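Side-chain contacts in HIAXHD3 (PDB 3ZXK), which acts as a family 43 exo-arabinofuranosidase on polysaccharide side chains and, once its active site has been engineered, also displays endo-xylanase activity: residues Q167-D171 / G172-V176; Y48-V51 / H52-P55; G391-D394 / G395-A398; W413-N417 / E418-V422. All blocks are in the same frame, centred on the assembly; numbering follows the deposited sequence.

Contact 1 of 4, residues Q167-D171 / G172-V176; sequences QLSPD and GTRQV
Ser169, Asp171 and Thr173 interlock at the tip of a beta hairpin, where a loop that opens with a type I turn from Ser169 to Gly172 joins strands 163-168 and 175-183 in one four-stranded blade of the GH43 five-bladed propeller. The side chains of Asp171 and Thr173 cross at about a right angle. Three donors grip Asp171 OD1. Ser169 OG meets Asp171 OD1 nearly along its C-O axis at 2.9 Å. Thr173 N and Thr173 OG1, the latter 2.7 Å from Asp171 OD1, come from above the carboxylate plane. With chi1 at 57°, Ser169 OG sits between its own backbone N and carbonyl carbon, and from there it also accepts Arg174 N at 3.1 Å. Putting an alanine here would probably leave Arg174 N without this acceptor and Asp171 OD1 with one donor fewer, giving the carboxylate more freedom to turn. Arg174 bends at chi3, which brings a face of its guanidinium over Ser169 CB, with NH2 3.5 Å from that carbon. Away from this cluster the Leu168 side chain touches Tyr141 and Ile156. Farther along, Val176 N donates to Gln167 O at 2.8 Å, and Val176 CG2 rests 3.7 Å from Ser169 CA.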
loop_
_atom_site.group_PDB
_atom_site.type_symbol
_atom_site.label_atom_id
_atom_site.label_comp_id
_atom_site.label_asym_id
_atom_site.label_seq_id
_atom_site.Cartn_x
_atom_site.Cartn_y
_atom_site.Cartn_z
ATOM N N GLN A 167 -17.548 9.372 -19.598
ATOM C CA GLN A 167 -18.471 8.259 -19.720
ATOM C C GLN A 167 -17.763 7.145 -20.480
ATOM O O GLN A 167 -17.132 7.409 -21.505
ATOM C CB GLN A 167 -19.717 8.692 -20.481
ATOM C CG GLN A 167 -20.748 7.584 -20.558
ATOM C CD GLN A 167 -22.006 7.966 -21.315
ATOM O OE1 GLN A 167 -22.437 9.112 -21.289
ATOM N NE2 GLN A 167 -22.623 6.994 -21.955
ATOM N N LEU A 168 -17.831 5.922 -19.962
ATOM C CA LEU A 168 -17.243 4.781 -20.654
ATOM C C LEU A 168 -18.254 3.997 -21.467
ATOM O O LEU A 168 -19.458 4.157 -21.300
ATOM C CB LEU A 168 -16.591 3.849 -19.637
ATOM C CG LEU A 168 -15.677 4.512 -18.615
ATOM C CD1 LEU A 168 -15.021 3.396 -17.851
ATOM C CD2 LEU A 168 -14.623 5.379 -19.286
ATOM N N SER A 169 -17.731 3.170 -22.374
ATOM C CA SER A 169 -18.572 2.292 -23.160
ATOM C C SER A 169 -19.241 1.236 -22.248
ATOM O O SER A 169 -18.810 1.013 -21.099
ATOM C CB SER A 169 -17.730 1.602 -24.240
ATOM O OG SER A 169 -16.659 0.896 -23.647
ATOM N N PRO A 170 -20.296 0.581 -22.750
ATOM C CA PRO A 170 -20.961 -0.405 -21.894
ATOM C C PRO A 170 -20.020 -1.461 -21.288
ATOM O O PRO A 170 -20.238 -1.871 -20.136
ATOM C CB PRO A 170 -22.012 -1.017 -22.832
ATOM C CG PRO A 170 -22.367 0.117 -23.759
ATOM C CD PRO A 170 -21.105 0.918 -23.943
ATOM N N ASP A 171 -19.011 -1.924 -22.039
ATOM C CA ASP A 171 -18.070 -2.906 -21.486
ATOM C C ASP A 171 -16.930 -2.308 -20.626
ATOM O O ASP A 171 -16.103 -3.048 -20.100
ATOM C CB ASP A 171 -17.522 -3.850 -22.577
ATOM C CG ASP A 171 -16.626 -3.157 -23.576
ATOM O OD1 ASP A 171 -16.277 -1.958 -23.382
ATOM O OD2 ASP A 171 -16.282 -3.807 -24.597
ATOM N N GLY A 172 -16.908 -0.980 -20.491
ATOM C CA GLY A 172 -15.925 -0.295 -19.658
ATOM C C GLY A 172 -14.563 -0.132 -20.302
ATOM O O GLY A 172 -13.605 0.291 -19.641
ATOM N N THR A 173 -14.438 -0.506 -21.578
ATOM C CA THR A 173 -13.085 -0.556 -22.196
ATOM C C THR A 173 -12.676 0.662 -23.002
ATOM O O THR A 173 -11.504 0.770 -23.350
ATOM C CB THR A 173 -12.875 -1.810 -23.069
ATOM O OG1 THR A 173 -13.737 -1.701 -24.211
ATOM C CG2 THR A 173 -13.173 -3.088 -22.267
ATOM N N ARG A 174 -13.613 1.562 -23.302
ATOM C CA ARG A 174 -13.354 2.712 -24.138
ATOM C C ARG A 174 -13.990 3.958 -23.526
ATOM O O ARG A 174 -15.029 3.887 -22.864
ATOM C CB ARG A 174 -13.986 2.517 -25.520
ATOM C CG ARG A 174 -13.369 1.382 -26.334
ATOM C CD ARG A 174 -14.078 1.208 -27.681
ATOM N NE ARG A 174 -15.539 1.058 -27.572
ATOM C CZ ARG A 174 -16.427 2.020 -27.852
ATOM N NH1 ARG A 174 -16.034 3.225 -28.266
ATOM N NH2 ARG A 174 -17.721 1.783 -27.719
ATOM N N GLN A 175 -13.393 5.107 -23.805
ATOM C CA GLN A 175 -14.054 6.362 -23.481
ATOM C C GLN A 175 -15.082 6.711 -24.560
ATOM O O GLN A 175 -14.754 6.696 -25.756
ATOM C CB GLN A 175 -12.997 7.433 -23.410
ATOM C CG GLN A 175 -13.499 8.816 -23.099
ATOM C CD GLN A 175 -12.352 9.795 -23.009
ATOM O OE1 GLN A 175 -11.582 9.789 -22.047
ATOM N NE2 GLN A 175 -12.208 10.613 -24.036
ATOM N N VAL A 176 -16.300 7.075 -24.151
ATOM C CA VAL A 176 -17.360 7.448 -25.106
ATOM C C VAL A 176 -17.484 8.980 -25.191
ATOM O O VAL A 176 -17.704 9.558 -26.265
ATOM C CB VAL A 176 -18.723 6.770 -24.755
ATOM C CG1 VAL A 176 -19.931 7.548 -25.295
ATOM C CG2 VAL A 176 -18.732 5.327 -25.249
#

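Contact 2 of 4, residues Y48-V51 / H52-P55; sequences YDLV and HWTP
An Asx turn headed by Asp49 shapes the bend toward His52 and Trp53, the link between strands 41-47 and 54-58 in a four-stranded blade of the GH43 propeller. With chi1 at 59°, the Asp49 carboxylate folds forward over its own backbone, and both oxygens find donors. OD1 takes two backbone N-H groups: Val51 N, from above the carboxylate plane, closes the Asx turn, and His52 N arrives almost straight on the syn side, 2.9 Å from OD1. OD2 uses its syn lone pair for His52 ND1, also at 2.9 Å, and lies in the plane of the imidazole at its edge, though carboxylate and ring planes are 38° apart. Held by backbone N and ring nitrogen of the same residue, the carboxylate fixes how the imidazole is rotated. Val51 runs alongside and lays CG1 over one face of that ring, 3.8 Å from its centroid, a CH-pi contact. Leu50 points the same way as Trp53, its CD2 3.8 Å from Trp53 CZ2, and Trp53 NE1 makes a weak bond to Leu50 O. Farther out Tyr31 meets the indole edge-to-face. Two waters tie the backbone: one joins Tyr48 N to His52 O, and the other donates to Val51 O at 3.0 Å and accepts from Trp53 N at 2.8 Å.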
loop_
_atom_site.group_PDB
_atom_site.type_symbol
_atom_site.label_atom_id
_atom_site.label_comp_id
_atom_site.label_asym_id
_atom_site.label_seq_id
_atom_site.Cartn_x
_atom_site.Cartn_y
_atom_site.Cartn_z
ATOM N N TYR A 48 -15.572 -6.695 7.635
ATOM C CA TYR A 48 -17.001 -6.835 7.889
ATOM C C TYR A 48 -17.551 -5.654 8.684
ATOM O O TYR A 48 -18.772 -5.512 8.833
ATOM C CB TYR A 48 -17.303 -8.150 8.611
ATOM C CG TYR A 48 -17.017 -9.379 7.801
ATOM C CD1 TYR A 48 -17.887 -9.790 6.794
ATOM C CD2 TYR A 48 -15.860 -10.154 8.041
ATOM C CE1 TYR A 48 -17.624 -10.950 6.060
ATOM C CE2 TYR A 48 -15.593 -11.307 7.305
ATOM C CZ TYR A 48 -16.478 -11.687 6.315
ATOM O OH TYR A 48 -16.229 -12.827 5.584
ATOM N N ASP A 49 -16.653 -4.789 9.171
ATOM C CA ASP A 49 -17.051 -3.712 10.073
ATOM C C ASP A 49 -16.370 -2.361 9.854
ATOM O O ASP A 49 -16.608 -1.469 10.641
ATOM C CB ASP A 49 -16.855 -4.161 11.540
ATOM C CG ASP A 49 -15.405 -4.543 11.865
ATOM O OD1 ASP A 49 -14.512 -4.356 11.003
ATOM O OD2 ASP A 49 -15.169 -5.068 12.978
ATOM N N LEU A 50 -15.598 -2.217 8.769
ATOM C CA LEU A 50 -14.776 -1.022 8.480
ATOM C C LEU A 50 -13.622 -0.808 9.428
ATOM O O LEU A 50 -12.860 0.159 9.278
ATOM C CB LEU A 50 -15.611 0.269 8.378
ATOM C CG LEU A 50 -16.576 0.418 7.215
ATOM C CD1 LEU A 50 -17.432 1.660 7.383
ATOM C CD2 LEU A 50 -15.800 0.488 5.913
ATOM N N VAL A 51 -13.431 -1.742 10.353
ATOM C CA VAL A 51 -12.434 -1.568 11.410
ATOM C C VAL A 51 -11.315 -2.602 11.350
ATOM O O VAL A 51 -10.153 -2.243 11.433
ATOM C CB VAL A 51 -13.124 -1.584 12.780
ATOM C CG1 VAL A 51 -12.120 -1.601 13.917
ATOM C CG2 VAL A 51 -14.060 -0.390 12.890
ATOM N N HIS A 52 -11.661 -3.879 11.210
ATOM C CA HIS A 52 -10.654 -4.930 11.146
ATOM C C HIS A 52 -10.508 -5.389 9.723
ATOM O O HIS A 52 -11.438 -5.971 9.146
ATOM C CB HIS A 52 -11.080 -6.078 12.047
ATOM C CG HIS A 52 -11.297 -5.665 13.485
ATOM N ND1 HIS A 52 -12.518 -5.407 13.998
ATOM C CD2 HIS A 52 -10.387 -5.441 14.510
ATOM C CE1 HIS A 52 -12.399 -5.063 15.299
ATOM N NE2 HIS A 52 -11.097 -5.083 15.614
ATOM N N TRP A 53 -9.351 -5.098 9.140
ATOM C CA TRP A 53 -9.096 -5.299 7.712
ATOM C C TRP A 53 -8.092 -6.402 7.521
ATOM O O TRP A 53 -7.130 -6.509 8.307
ATOM C CB TRP A 53 -8.549 -4.028 7.109
ATOM C CG TRP A 53 -9.528 -2.908 7.121
ATOM C CD1 TRP A 53 -9.688 -1.926 8.086
ATOM C CD2 TRP A 53 -10.537 -2.635 6.109
ATOM N NE1 TRP A 53 -10.680 -1.051 7.731
ATOM C CE2 TRP A 53 -11.248 -1.432 6.548
ATOM C CE3 TRP A 53 -10.896 -3.236 4.905
ATOM C CZ2 TRP A 53 -12.284 -0.878 5.800
ATOM C CZ3 TRP A 53 -11.955 -2.685 4.177
ATOM C CH2 TRP A 53 -12.621 -1.526 4.608
ATOM N N THR A 54 -8.278 -7.188 6.458
ATOM C CA THR A 54 -7.396 -8.297 6.078
ATOM C C THR A 54 -7.144 -8.171 4.576
ATOM O O THR A 54 -8.110 -7.971 3.822
ATOM C CB THR A 54 -8.089 -9.649 6.316
ATOM O OG1 THR A 54 -8.402 -9.794 7.709
ATOM C CG2 THR A 54 -7.196 -10.803 5.873
ATOM N N PRO A 55 -5.872 -8.267 4.135
ATOM C CA PRO A 55 -5.610 -8.192 2.680
ATOM C C PRO A 55 -6.055 -9.483 1.990
ATOM O O PRO A 55 -5.824 -10.583 2.532
ATOM C CB PRO A 55 -4.088 -7.976 2.601
ATOM C CG PRO A 55 -3.560 -8.538 3.864
ATOM C CD PRO A 55 -4.634 -8.496 4.915
HETATM O O HOH W 1 -13.640 -7.604 9.598
HETATM O O HOH W 2 -7.566 -3.464 10.627
#

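Contact 3 of 4, residues G391-D394 / G395-A398; sequences GMRD and GDRA
The Asp396 carboxylate is met from above its plane by Arg393 N, which donates to OD2 over a short 2.7 Å in a nearly straight bond. At the other oxygen, OD1, Ser516 OG makes a weak hydrogen bond. Asp396 places CG anti to its carbonyl carbon (chi1 -70°), and this swings the carboxylate back to the residue that opens the turn. In the reverse direction Asp396 N donates to Arg393 O at 2.9 Å, and the two bonds together clamp the ends of the four-residue turn. An alanine in place of Asp396 is likely to leave Arg393 N without its side-chain acceptor, with the turn closed by the backbone bond alone of the two. Asp394, the next flat group, points out of the turn and accepts Gly416 N at OD1. Beyond the CB end of the Asp396 side chain, the bend of Met392 at chi3 (81°) turns its methyl onto the start of the strand: CE lies 3.4 Å from Asp396 O, 3.7 Å from Asp396 CB and 3.9 Å from Ala398 CB. Val524 touches both Met392 and Ala398 there. At Gly395 any CB would be jammed against Asp394 O. This is a type II turn with glycine at its third position, here leading into strand 396-403 of the C-terminal concanavalin A-like domain.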
loop_
_atom_site.group_PDB
_atom_site.type_symbol
_atom_site.label_atom_id
_atom_site.label_comp_id
_atom_site.label_asym_id
_atom_site.label_seq_id
_atom_site.Cartn_x
_atom_site.Cartn_y
_atom_site.Cartn_z
ATOM N N GLY A 391 24.394 -20.764 0.575
ATOM C CA GLY A 391 24.509 -20.659 -0.881
ATOM C C GLY A 391 25.080 -19.355 -1.413
ATOM O O GLY A 391 25.179 -19.182 -2.637
ATOM N N MET A 392 25.435 -18.423 -0.522
ATOM C CA MET A 392 26.071 -17.183 -1.003
ATOM C C MET A 392 27.406 -17.435 -1.689
ATOM O O MET A 392 28.175 -18.327 -1.283
ATOM C CB MET A 392 26.280 -16.192 0.125
ATOM C CG MET A 392 24.967 -15.708 0.690
ATOM S SD MET A 392 25.194 -14.502 2.004
ATOM C CE MET A 392 25.467 -13.002 1.075
ATOM N N ARG A 393 27.673 -16.660 -2.732
ATOM C CA ARG A 393 28.946 -16.745 -3.460
ATOM C C ARG A 393 29.749 -15.454 -3.290
ATOM O O ARG A 393 29.205 -14.437 -2.827
ATOM C CB ARG A 393 28.666 -17.063 -4.939
ATOM C CG ARG A 393 28.129 -18.477 -5.116
ATOM C CD ARG A 393 27.847 -18.851 -6.564
ATOM N NE ARG A 393 29.074 -19.165 -7.305
ATOM C CZ ARG A 393 29.623 -20.378 -7.399
ATOM N NH1 ARG A 393 29.063 -21.430 -6.806
ATOM N NH2 ARG A 393 30.745 -20.541 -8.089
ATOM N N ASP A 394 31.029 -15.489 -3.658
ATOM C CA ASP A 394 31.891 -14.311 -3.565
ATOM C C ASP A 394 31.231 -13.025 -4.134
ATOM O O ASP A 394 30.780 -12.964 -5.283
ATOM C CB ASP A 394 33.194 -14.630 -4.282
ATOM C CG ASP A 394 34.243 -13.528 -4.163
ATOM O OD1 ASP A 394 34.205 -12.741 -3.204
ATOM O OD2 ASP A 394 35.114 -13.464 -5.072
ATOM N N GLY A 395 31.192 -11.996 -3.295
ATOM C CA GLY A 395 30.633 -10.698 -3.633
ATOM C C GLY A 395 29.154 -10.545 -3.311
ATOM O O GLY A 395 28.602 -9.482 -3.496
ATOM N N ASP A 396 28.495 -11.602 -2.836
ATOM C CA ASP A 396 27.065 -11.518 -2.553
ATOM C C ASP A 396 26.789 -10.733 -1.273
ATOM O O ASP A 396 27.611 -10.718 -0.325
ATOM C CB ASP A 396 26.430 -12.901 -2.445
ATOM C CG ASP A 396 26.344 -13.646 -3.799
ATOM O OD1 ASP A 396 26.710 -13.054 -4.817
ATOM O OD2 ASP A 396 25.961 -14.842 -3.820
ATOM N N ARG A 397 25.664 -10.020 -1.284
ATOM C CA ARG A 397 25.223 -9.238 -0.152
ATOM C C ARG A 397 23.738 -9.581 0.035
ATOM O O ARG A 397 22.940 -9.430 -0.884
ATOM C CB ARG A 397 25.450 -7.746 -0.432
ATOM C CG ARG A 397 26.911 -7.365 -0.673
ATOM C CD ARG A 397 27.046 -5.872 -0.764
ATOM N NE ARG A 397 28.458 -5.539 -0.915
ATOM C CZ ARG A 397 28.911 -4.322 -1.207
ATOM N NH1 ARG A 397 28.041 -3.314 -1.332
ATOM N NH2 ARG A 397 30.222 -4.101 -1.359
ATOM N N ALA A 398 23.360 -10.046 1.214
ATOM C CA ALA A 398 21.963 -10.402 1.452
ATOM C C ALA A 398 21.573 -9.955 2.861
ATOM O O ALA A 398 22.465 -9.783 3.715
ATOM C CB ALA A 398 21.784 -11.902 1.307
#

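Contact 4 of 4, residues W413-N417 / E418-V422; sequences WKQGN and EARIV
Trp413 and Arg420 face each other as a hydrogen-bonded antiparallel pair, Trp413 N giving to Arg420 O at 2.9 Å and Arg420 N to Trp413 O at 3.0 Å. Gln415 N to Glu418 O extends the pairing to the type II' turn, where Gly416, with its positive phi, and Asn417 form the two-residue loop of the hairpin. The polar side chains meet on the face that carries Trp413, Gln415, Glu418 and Arg420. Arg420 NH1 donates to Gln415 OE1 at 3.0 Å: the oxygen lies in the guanidinium plane at its edge, yet the donor stands above the amide plane, the two planes being 57° apart. Glu418 OE2 makes a longer salt bridge to the same NH1, at 3.6 Å, and the shared NH1 probably eases the approach of the two acceptors, Gln415 OE1 and Glu418 OE2. Arg420 NE turns to Asn445. Among apolar contacts, Val422 crosses the indole at about a right angle and sets CG2 over one face, 3.5 Å from the centroid of the five-membered ring, a CH-pi contact. Arg397 lies against the opposite face as a cation-pi partner. On the other side of the sheet Lys414 CD packs 3.7 Å from Ala419 CB. Within the eight-stranded sheet this hairpin, 406-415 with 418-429, is flanked by strand 396-403 on one side and strand 436-448 on the other.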
loop_
_atom_site.group_PDB
_atom_site.type_symbol
_atom_site.label_atom_id
_atom_site.label_comp_id
_atom_site.label_asym_id
_atom_site.label_seq_id
_atom_site.Cartn_x
_atom_site.Cartn_y
_atom_site.Cartn_z
ATOM N N TRP A 413 27.672 -10.307 4.237
ATOM C CA TRP A 413 28.554 -10.111 3.080
ATOM C C TRP A 413 29.453 -11.325 2.960
ATOM O O TRP A 413 30.137 -11.726 3.926
ATOM C CB TRP A 413 29.410 -8.842 3.234
ATOM C CG TRP A 413 28.664 -7.565 2.985
ATOM C CD1 TRP A 413 27.300 -7.379 2.896
ATOM C CD2 TRP A 413 29.265 -6.275 2.754
ATOM N NE1 TRP A 413 27.008 -6.070 2.642
ATOM C CE2 TRP A 413 28.168 -5.343 2.536
ATOM C CE3 TRP A 413 30.576 -5.812 2.710
ATOM C CZ2 TRP A 413 28.398 -3.991 2.259
ATOM C CZ3 TRP A 413 30.808 -4.468 2.430
ATOM C CH2 TRP A 413 29.747 -3.577 2.214
ATOM N N LYS A 414 29.431 -11.927 1.782
ATOM C CA LYS A 414 30.343 -13.030 1.433
ATOM C C LYS A 414 31.485 -12.441 0.579
ATOM O O LYS A 414 31.249 -11.919 -0.506
ATOM C CB LYS A 414 29.594 -14.144 0.666
ATOM C CG LYS A 414 30.430 -15.418 0.433
ATOM C CD LYS A 414 30.569 -16.253 1.705
ATOM C CE LYS A 414 31.310 -17.549 1.457
ATOM N NZ LYS A 414 30.472 -18.458 0.640
ATOM N N GLN A 415 32.708 -12.476 1.097
ATOM C CA GLN A 415 33.891 -12.056 0.335
ATOM C C GLN A 415 34.889 -13.188 0.362
ATOM O O GLN A 415 35.307 -13.621 1.432
ATOM C CB GLN A 415 34.463 -10.721 0.861
ATOM C CG GLN A 415 33.441 -9.570 0.857
ATOM C CD GLN A 415 33.925 -8.353 1.616
ATOM O OE1 GLN A 415 34.683 -8.450 2.595
ATOM N NE2 GLN A 415 33.513 -7.199 1.160
ATOM N N GLY A 416 35.254 -13.691 -0.813
ATOM C CA GLY A 416 36.080 -14.899 -0.870
ATOM C C GLY A 416 35.385 -16.009 -0.111
ATOM O O GLY A 416 34.189 -16.318 -0.351
ATOM N N ASN A 417 36.112 -16.592 0.833
ATOM C CA ASN A 417 35.577 -17.686 1.633
ATOM C C ASN A 417 35.037 -17.219 2.977
ATOM O O ASN A 417 34.614 -18.046 3.781
ATOM C CB ASN A 417 36.634 -18.773 1.811
ATOM C CG ASN A 417 37.073 -19.378 0.484
ATOM O OD1 ASN A 417 38.272 -19.537 0.211
ATOM N ND2 ASN A 417 36.105 -19.725 -0.340
ATOM N N GLU A 418 35.038 -15.905 3.214
ATOM C CA GLU A 418 34.548 -15.327 4.489
ATOM C C GLU A 418 33.101 -14.870 4.343
ATOM O O GLU A 418 32.801 -14.101 3.450
ATOM C CB GLU A 418 35.429 -14.124 4.967
ATOM C CG GLU A 418 35.443 -12.802 4.130
ATOM C CD GLU A 418 35.661 -11.499 4.945
ATOM O OE1 GLU A 418 35.242 -11.468 6.126
ATOM O OE2 GLU A 418 36.225 -10.485 4.406
ATOM N N ALA A 419 32.216 -15.317 5.229
ATOM C CA ALA A 419 30.911 -14.685 5.383
ATOM C C ALA A 419 30.872 -13.997 6.733
ATOM O O ALA A 419 31.298 -14.566 7.750
ATOM C CB ALA A 419 29.772 -15.680 5.286
ATOM N N ARG A 420 30.407 -12.761 6.741
ATOM C CA ARG A 420 30.297 -12.041 7.989
ATOM C C ARG A 420 29.086 -11.143 8.019
ATOM O O ARG A 420 28.586 -10.676 6.977
ATOM C CB ARG A 420 31.550 -11.236 8.265
ATOM C CG ARG A 420 31.620 -9.933 7.513
ATOM C CD ARG A 420 32.795 -9.127 8.002
ATOM N NE ARG A 420 32.797 -7.759 7.516
ATOM C CZ ARG A 420 33.206 -7.380 6.309
ATOM N NH1 ARG A 420 33.627 -8.268 5.394
ATOM N NH2 ARG A 420 33.195 -6.098 6.015
ATOM N N ILE A 421 28.631 -10.895 9.230
ATOM C CA ILE A 421 27.514 -9.988 9.449
ATOM C C ILE A 421 27.994 -8.549 9.424
ATOM O O ILE A 421 29.049 -8.247 9.972
ATOM C CB ILE A 421 26.814 -10.298 10.788
ATOM C CG1 ILE A 421 26.402 -11.766 10.789
ATOM C CG2 ILE A 421 25.597 -9.412 11.015
ATOM C CD1 ILE A 421 26.010 -12.296 12.138
ATOM N N VAL A 422 27.233 -7.689 8.752
ATOM C CA VAL A 422 27.493 -6.253 8.679
ATOM C C VAL A 422 26.201 -5.469 8.905
ATOM O O VAL A 422 25.089 -5.980 8.646
ATOM C CB VAL A 422 28.106 -5.834 7.304
ATOM C CG1 VAL A 422 29.482 -6.470 7.089
ATOM C CG2 VAL A 422 27.167 -6.202 6.158
#

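Overall arrangement
All four contacts are local turns between successive strands, spread over two domains. Contacts 1 and 2 belong to different blades of the catalytic propeller, their centres 32 Å apart. Contacts 3 and 4 are neighbours in one sheet of the C-terminal domain, with centres 8 Å apart: Gly395 N probably bonds Lys414 O at 2.8 Å, and Met392 O lies 3.0 Å from Lys414 NZ, which joins the turn of contact 3 to the end of strand 406-415. Contacts 1 and 4 lie on opposite sides of the chain's centre, 57 Å between their centres. The glycan pocket draws on both domains, from Trp84 to Phe469 and Trp502, but on none of these turns; the side chain of Gln167 lies about 8 Å from a bound HEPES molecule.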